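PDB 1UUF: aldehyde reductase YahK from Escherichia coli, which catalyses the NADPH-dependent reduction of a wide range of aldehydes to their primary alcohols, using zinc as cofactor. Local coordinates for residues 57-62 / 360-365; 81-86 / 177-182. All blocks are in the same frame, centred on the assembly; numbering follows the deposited sequence.

Interaction 1: 57-62 / 360-365; sequences CGVCHS and FVIDNR. With ZN (zinc ion), chain C.
Cys57 and Ile362 face each other as an antiparallel hydrogen-bonded pair where the end of strand 49-58 runs beside strand 359-363. Ile362 N donates to Cys57 O at 2.8 Å, and Cys57 N returns a longer bond to Ile362 O at 3.2 Å. One step on, Gly58 and Val361 form a non-hydrogen-bonded pair with the CA atoms 4.2 Å apart, and beyond it Val59 N donates to Phe360 O at 2.9 Å.

The tight part lies beside this ladder. Val59 points toward the neighbouring strand, and its CG2, anti to the carbonyl carbon, meets Phe360 CB at 3.9 Å and Ile362 CD1 at 3.8 Å, the valine and isoleucine side chains crossing at about a right angle. Tyr348 and Met351 of helix 344-352 close over the valine. Asn364 brings OD1 near Cys57 CB, while its ND2 is held by the carbonyls of Gly148 and Ser150.

At Val59 and Phe360 the ladder opens: Val59 N still bonds Phe360 O, but a water stands between Val59 O, to which it donates, and Phe360 N, from which it accepts. Segment 57-62 then leaves its partner for the metal. Cys60, the N-cap of helix 61-68, binds zinc through SG at 2.4 Å, and the same sulfur accepts from Ser62 N at 3.4 Å in a nearly straight bond (170°). Zinc and N-H together grip the sulfur and fix its position. The backbone bonds just before Cys60 probably help hold the chain that brings this ligand to the metal.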
ATOM      1  N   CYS A  57     -14.120  12.023  29.137  1.00 10.87           N
ATOM      2  CA  CYS A  57     -13.057  12.108  28.146  1.00 10.62           C
ATOM      3  C   CYS A  57     -12.226  10.834  28.179  1.00 10.98           C
ATOM      4  O   CYS A  57     -11.663  10.478  29.213  1.00 11.33           O
ATOM      5  CB  CYS A  57     -12.152  13.318  28.402  1.00 11.68           C
ATOM      6  SG  CYS A  57     -10.915  13.569  27.083  1.00 12.83           S
ATOM      7  N   GLY A  58     -12.164  10.147  27.043  1.00  9.86           N
ATOM      8  CA  GLY A  58     -11.387   8.926  26.958  1.00 10.87           C
ATOM      9  C   GLY A  58      -9.902   9.235  26.993  1.00 11.70           C
ATOM     10  O   GLY A  58      -9.479  10.322  26.598  1.00 12.43           O
ATOM     11  N   VAL A  59      -9.111   8.288  27.481  1.00 12.30           N
ATOM     12  CA  VAL A  59      -7.668   8.476  27.556  1.00 13.34           C
ATOM     13  C   VAL A  59      -7.028   7.709  26.402  1.00 14.03           C
ATOM     14  O   VAL A  59      -7.143   6.486  26.309  1.00 13.85           O
ATOM     15  CB  VAL A  59      -7.121   7.975  28.906  1.00 13.89           C
ATOM     16  CG1 VAL A  59      -5.616   8.204  28.980  1.00 14.31           C
ATOM     17  CG2 VAL A  59      -7.829   8.708  30.049  1.00 13.89           C
ATOM     18  N   CYS A  60      -6.363   8.449  25.519  1.00 13.99           N
ATOM     19  CA  CYS A  60      -5.727   7.880  24.332  1.00 14.29           C
ATOM     20  C   CYS A  60      -4.208   7.848  24.467  1.00 16.32           C
ATOM     21  O   CYS A  60      -3.624   8.668  25.176  1.00 16.16           O
ATOM     22  CB  CYS A  60      -6.110   8.708  23.099  1.00 15.79           C
ATOM     23  SG  CYS A  60      -5.373   8.146  21.545  1.00 15.21           S
ATOM     24  N   HIS A  61      -3.568   6.900  23.793  1.00 17.56           N
ATOM     25  CA  HIS A  61      -2.116   6.817  23.853  1.00 18.74           C
ATOM     26  C   HIS A  61      -1.483   8.097  23.315  1.00 18.23           C
ATOM     27  O   HIS A  61      -0.357   8.438  23.675  1.00 18.41           O
ATOM     28  CB  HIS A  61      -1.604   5.605  23.072  1.00 22.98           C
ATOM     29  CG  HIS A  61      -1.579   4.339  23.872  1.00 28.28           C
ATOM     30  ND1 HIS A  61      -2.712   3.603  24.144  1.00 30.66           N
ATOM     31  CD2 HIS A  61      -0.558   3.700  24.493  1.00 30.01           C
ATOM     32  CE1 HIS A  61      -2.391   2.565  24.898  1.00 31.33           C
ATOM     33  NE2 HIS A  61      -1.090   2.602  25.125  1.00 30.70           N
ATOM     34  N   SER A  62      -2.202   8.813  22.456  1.00 17.40           N
ATOM     35  CA  SER A  62      -1.661  10.055  21.924  1.00 16.56           C
ATOM     36  C   SER A  62      -1.535  11.100  23.024  1.00 16.35           C
ATOM     37  O   SER A  62      -0.683  11.990  22.947  1.00 17.30           O
ATOM     38  CB  SER A  62      -2.535  10.592  20.787  1.00 16.70           C
ATOM     39  OG  SER A  62      -2.390   9.787  19.626  1.00 19.06           O
ATOM     40  N   PHE A 360      -9.561   3.692  29.286  1.00 12.56           N
ATOM     41  CA  PHE A 360      -9.818   4.473  30.483  1.00 11.99           C
ATOM     42  C   PHE A 360     -10.643   5.676  30.054  1.00 12.98           C
ATOM     43  O   PHE A 360     -10.417   6.238  28.982  1.00 12.30           O
ATOM     44  CB  PHE A 360      -8.517   4.975  31.118  1.00 12.84           C
ATOM     45  CG  PHE A 360      -7.752   3.922  31.862  1.00 13.34           C
ATOM     46  CD1 PHE A 360      -6.535   3.455  31.378  1.00 13.68           C
ATOM     47  CD2 PHE A 360      -8.244   3.402  33.052  1.00 13.97           C
ATOM     48  CE1 PHE A 360      -5.816   2.484  32.068  1.00 13.53           C
ATOM     49  CE2 PHE A 360      -7.534   2.430  33.754  1.00 14.80           C
ATOM     50  CZ  PHE A 360      -6.317   1.968  33.261  1.00 14.83           C
ATOM     51  N   VAL A 361     -11.609   6.059  30.880  1.00 10.50           N
ATOM     52  CA  VAL A 361     -12.435   7.225  30.598  1.00 10.81           C
ATOM     53  C   VAL A 361     -12.529   8.059  31.865  1.00 11.17           C
ATOM     54  O   VAL A 361     -12.916   7.565  32.924  1.00 11.82           O
ATOM     55  CB  VAL A 361     -13.852   6.837  30.126  1.00 10.83           C
ATOM     56  CG1 VAL A 361     -14.726   8.084  29.998  1.00 10.39           C
ATOM     57  CG2 VAL A 361     -13.767   6.148  28.778  1.00  9.18           C
ATOM     58  N   ILE A 362     -12.155   9.326  31.745  1.00 12.00           N
ATOM     59  CA  ILE A 362     -12.185  10.254  32.865  1.00 12.64           C
ATOM     60  C   ILE A 362     -13.593  10.768  33.153  1.00 12.97           C
ATOM     61  O   ILE A 362     -14.338  11.126  32.241  1.00 13.73           O
ATOM     62  CB  ILE A 362     -11.284  11.477  32.582  1.00 14.09           C
ATOM     63  CG1 ILE A 362      -9.843  11.019  32.370  1.00 14.72           C
ATOM     64  CG2 ILE A 362     -11.383  12.479  33.726  1.00 14.26           C
ATOM     65  CD1 ILE A 362      -9.001  12.019  31.603  1.00 18.50           C
ATOM     66  N   ASP A 363     -13.948  10.788  34.433  1.00 13.35           N
ATOM     67  CA  ASP A 363     -15.238  11.303  34.878  1.00 13.68           C
ATOM     68  C   ASP A 363     -14.891  12.765  35.141  1.00 14.41           C
ATOM     69  O   ASP A 363     -14.407  13.099  36.221  1.00 14.16           O
ATOM     70  CB  ASP A 363     -15.647  10.625  36.187  1.00 16.21           C
ATOM     71  CG  ASP A 363     -17.048  10.993  36.627  1.00 18.00           C
ATOM     72  OD1 ASP A 363     -17.561  12.051  36.207  1.00 19.14           O
ATOM     73  OD2 ASP A 363     -17.636  10.222  37.411  1.00 23.26           O
ATOM     74  N   ASN A 364     -15.118  13.628  34.155  1.00 14.34           N
ATOM     75  CA  ASN A 364     -14.763  15.036  34.292  1.00 14.59           C
ATOM     76  C   ASN A 364     -15.406  15.783  35.450  1.00 16.64           C
ATOM     77  O   ASN A 364     -14.918  16.837  35.856  1.00 16.15           O
ATOM     78  CB  ASN A 364     -15.024  15.770  32.976  1.00 14.80           C
ATOM     79  CG  ASN A 364     -14.113  15.289  31.868  1.00 15.17           C
ATOM     80  OD1 ASN A 364     -14.119  14.107  31.521  1.00 15.68           O
ATOM     81  ND2 ASN A 364     -13.314  16.198  31.312  1.00 13.19           N
ATOM     82  N   ARG A 365     -16.495  15.247  35.986  1.00 17.08           N
ATOM     83  CA  ARG A 365     -17.144  15.895  37.114  1.00 20.70           C
ATOM     84  C   ARG A 365     -16.179  15.910  38.302  1.00 20.71           C
ATOM     85  O   ARG A 365     -16.251  16.790  39.163  1.00 21.85           O
ATOM     86  CB  ARG A 365     -18.437  15.151  37.469  1.00 23.83           C
ATOM     87  CG  ARG A 365     -19.011  15.475  38.839  1.00 30.88           C
ATOM     88  CD  ARG A 365     -18.390  14.588  39.909  1.00 37.07           C
ATOM     89  NE  ARG A 365     -18.655  13.173  39.653  1.00 41.97           N
ATOM     90  CZ  ARG A 365     -18.154  12.174  40.373  1.00 43.14           C
ATOM     91  NH1 ARG A 365     -18.453  10.919  40.066  1.00 44.46           N
ATOM     92  NH2 ARG A 365     -17.350  12.429  41.396  1.00 45.61           N
TER
HETATM   93 ZN    ZN C 402      -6.338   9.632  19.969  1.00 18.13          ZN
HETATM   94  O   HOH W   1      -7.165   4.244  27.921  1.00 14.67           O
HETATM   95  O   HOH W   2      -4.717   9.747  18.354  1.00 12.96           O

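Interaction 2: 81-86 / 177-182. With ZN (zinc ion), chain C.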
ATOM      1  N   GLY A  81      -6.343  15.012  25.810  1.00 11.34           N
ATOM      2  CA  GLY A  81      -7.730  14.591  25.775  1.00 11.08           C
ATOM      3  C   GLY A  81      -8.457  14.955  24.500  1.00  9.60           C
ATOM      4  O   GLY A  81      -8.649  16.131  24.208  1.00 10.74           O
ATOM      5  N   HIS A  82      -8.855  13.952  23.725  1.00  9.52           N
ATOM      6  CA  HIS A  82      -9.604  14.226  22.509  1.00 10.99           C
ATOM      7  C   HIS A  82     -10.614  13.145  22.132  1.00 10.65           C
ATOM      8  O   HIS A  82     -10.828  12.851  20.961  1.00 10.61           O
ATOM      9  CB  HIS A  82      -8.667  14.562  21.335  1.00 10.37           C
ATOM     10  CG  HIS A  82      -7.655  13.508  21.011  1.00 13.16           C
ATOM     11  ND1 HIS A  82      -6.492  13.798  20.326  1.00 13.18           N
ATOM     12  CD2 HIS A  82      -7.641  12.172  21.228  1.00 13.07           C
ATOM     13  CE1 HIS A  82      -5.806  12.685  20.138  1.00 14.34           C
ATOM     14  NE2 HIS A  82      -6.480  11.686  20.676  1.00 14.36           N
ATOM     15  N   GLU A  83     -11.221  12.560  23.161  1.00 11.00           N
ATOM     16  CA  GLU A  83     -12.271  11.554  23.027  1.00 10.66           C
ATOM     17  C   GLU A  83     -13.295  12.131  23.999  1.00  9.94           C
ATOM     18  O   GLU A  83     -13.571  11.576  25.062  1.00  9.99           O
ATOM     19  CB  GLU A  83     -11.780  10.174  23.479  1.00 11.72           C
ATOM     20  CG  GLU A  83     -10.651   9.620  22.610  1.00 12.69           C
ATOM     21  CD  GLU A  83     -10.383   8.142  22.847  1.00 15.53           C
ATOM     22  OE1 GLU A  83     -10.530   7.684  23.999  1.00 14.61           O
ATOM     23  OE2 GLU A  83     -10.009   7.442  21.880  1.00 14.45           O
ATOM     24  N   ILE A  84     -13.833  13.278  23.596  1.00 10.56           N
ATOM     25  CA  ILE A  84     -14.766  14.079  24.385  1.00 10.37           C
ATOM     26  C   ILE A  84     -16.263  13.936  24.120  1.00  9.70           C
ATOM     27  O   ILE A  84     -16.705  13.964  22.975  1.00 10.24           O
ATOM     28  CB  ILE A  84     -14.419  15.580  24.197  1.00  9.69           C
ATOM     29  CG1 ILE A  84     -12.961  15.827  24.592  1.00  9.51           C
ATOM     30  CG2 ILE A  84     -15.352  16.462  25.023  1.00  9.52           C
ATOM     31  CD1 ILE A  84     -12.401  17.143  24.063  1.00 12.89           C
ATOM     32  N   VAL A  85     -17.037  13.807  25.197  1.00 10.73           N
ATOM     33  CA  VAL A  85     -18.491  13.752  25.095  1.00  9.89           C
ATOM     34  C   VAL A  85     -19.055  14.634  26.200  1.00 10.71           C
ATOM     35  O   VAL A  85     -18.487  14.719  27.288  1.00 10.57           O
ATOM     36  CB  VAL A  85     -19.058  12.319  25.237  1.00 10.06           C
ATOM     37  CG1 VAL A  85     -18.563  11.459  24.093  1.00 11.14           C
ATOM     38  CG2 VAL A  85     -18.677  11.725  26.584  1.00 11.84           C
ATOM     39  N   GLY A  86     -20.157  15.310  25.913  1.00 11.22           N
ATOM     40  CA  GLY A  86     -20.750  16.180  26.911  1.00 12.90           C
ATOM     41  C   GLY A  86     -22.088  16.721  26.464  1.00 13.81           C
ATOM     42  O   GLY A  86     -22.722  16.163  25.571  1.00 12.50           O
ATOM     43  N   LEU A 177     -14.845   8.575  19.737  1.00  9.29           N
ATOM     44  CA  LEU A 177     -14.371   9.805  19.106  1.00 10.36           C
ATOM     45  C   LEU A 177     -12.949   9.773  18.541  1.00 11.72           C
ATOM     46  O   LEU A 177     -12.566  10.653  17.766  1.00 10.50           O
ATOM     47  CB  LEU A 177     -14.550  10.981  20.068  1.00  9.35           C
ATOM     48  CG  LEU A 177     -15.987  11.531  20.150  1.00 10.50           C
ATOM     49  CD1 LEU A 177     -16.410  12.072  18.785  1.00 13.43           C
ATOM     50  CD2 LEU A 177     -16.953  10.447  20.607  1.00  9.80           C
ATOM     51  N   CYS A 178     -12.156   8.784  18.941  1.00  9.64           N
ATOM     52  CA  CYS A 178     -10.815   8.635  18.377  1.00 11.82           C
ATOM     53  C   CYS A 178     -10.540   7.165  18.102  1.00 11.75           C
ATOM     54  O   CYS A 178     -10.410   6.765  16.947  1.00 11.74           O
ATOM     55  CB  CYS A 178      -9.715   9.186  19.281  1.00 11.71           C
ATOM     56  SG  CYS A 178      -8.084   8.992  18.456  1.00 14.32           S
ATOM     57  N   ALA A 179     -10.461   6.358  19.157  1.00 12.01           N
ATOM     58  CA  ALA A 179     -10.203   4.935  18.980  1.00 11.39           C
ATOM     59  C   ALA A 179     -11.222   4.345  18.014  1.00 12.04           C
ATOM     60  O   ALA A 179     -10.879   3.550  17.138  1.00 12.87           O
ATOM     61  CB  ALA A 179     -10.274   4.215  20.320  1.00 12.89           C
ATOM     62  N   GLY A 180     -12.479   4.746  18.169  1.00 10.99           N
ATOM     63  CA  GLY A 180     -13.515   4.227  17.294  1.00 10.47           C
ATOM     64  C   GLY A 180     -13.339   4.615  15.836  1.00 10.24           C
ATOM     65  O   GLY A 180     -13.215   3.753  14.964  1.00 11.51           O
ATOM     66  N   ILE A 181     -13.313   5.911  15.555  1.00  8.72           N
ATOM     67  CA  ILE A 181     -13.182   6.345  14.170  1.00  9.69           C
ATOM     68  C   ILE A 181     -11.862   5.906  13.533  1.00  9.33           C
ATOM     69  O   ILE A 181     -11.813   5.620  12.338  1.00  9.67           O
ATOM     70  CB  ILE A 181     -13.364   7.881  14.046  1.00  9.33           C
ATOM     71  CG1 ILE A 181     -13.313   8.301  12.575  1.00  9.27           C
ATOM     72  CG2 ILE A 181     -12.303   8.601  14.853  1.00 10.36           C
ATOM     73  CD1 ILE A 181     -14.397   7.677  11.706  1.00 10.35           C
ATOM     74  N   THR A 182     -10.797   5.832  14.328  1.00 10.16           N
ATOM     75  CA  THR A 182      -9.498   5.418  13.800  1.00  8.67           C
ATOM     76  C   THR A 182      -9.568   4.026  13.178  1.00  8.11           C
ATOM     77  O   THR A 182      -8.853   3.731  12.217  1.00  8.91           O
ATOM     78  CB  THR A 182      -8.424   5.450  14.906  1.00 10.47           C
ATOM     79  OG1 THR A 182      -8.200   6.813  15.282  1.00  9.26           O
ATOM     80  CG2 THR A 182      -7.111   4.843  14.421  1.00 10.94           C
TER
HETATM   81 ZN    ZN C 402      -6.338   9.632  19.969  1.00 18.13          ZN
HETATM   82  O   HOH W   2      -4.717   9.747  18.354  1.00 12.96           O
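His82 and Cys178 meet at the catalytic zinc, which His82 binds through NE2 at 2.2 Å and Cys178 through SG at 2.4 Å. The sulfur lies oblique to the imidazole ring, 3.8 Å from NE2. Cys60 and a water complete the four ligands, and Tyr134 stacks on the histidine ring.

The hydrogen bonding across the contact rests on Glu83. Its chain, extended beyond CG, lies alongside Cys178 CB, and OE2 accepts from Ala179 N at 3.0 Å, with 157° at the hydrogen; the N-H comes in nearly along the C-O axis of OE2. The other oxygen, OE1, is in a salt bridge with Arg359. An alanine in place of Glu83 would probably leave both the Ala179 N-H and the Arg359 charge without their mate and let the turn carrying Cys178 shift. Within helix 176-189, Cys178 O takes both the N-H and the hydroxyl of Thr182.

The apolar contacts are made by Leu177, which sets CB 3.8 Å from Glu83 CA and reaches Val85 CG1 with CD2 at 4.0 Å. Two cysteines, a histidine and a water round one zinc form the catalytic metal site of the zinc-containing alcohol dehydrogenases.

In the fold
From the N terminus, strand 49-58 ends within segment 57-62, which runs on into helix 61-68, and the chain then reaches segment 81-86 at the start of strand 84-91. Interaction 2 closes a loop of 90 residues when helix 176-189 arrives. The chain next builds the six-stranded parallel sheet of the nucleotide-binding domain, and only strand 359-363, near the C terminus, closes interaction 1 over 297 residues, with interaction 2 nested inside. The two contacts lie about 9 Å apart between centres. Neighbouring strands 49-58 and 84-91 join them, with a probable Gly58 N to Glu83 O hydrogen bond. Together they join the mixed sheet, to which strand 359-363 belongs, to helix 176-189 around the shared zinc and its water.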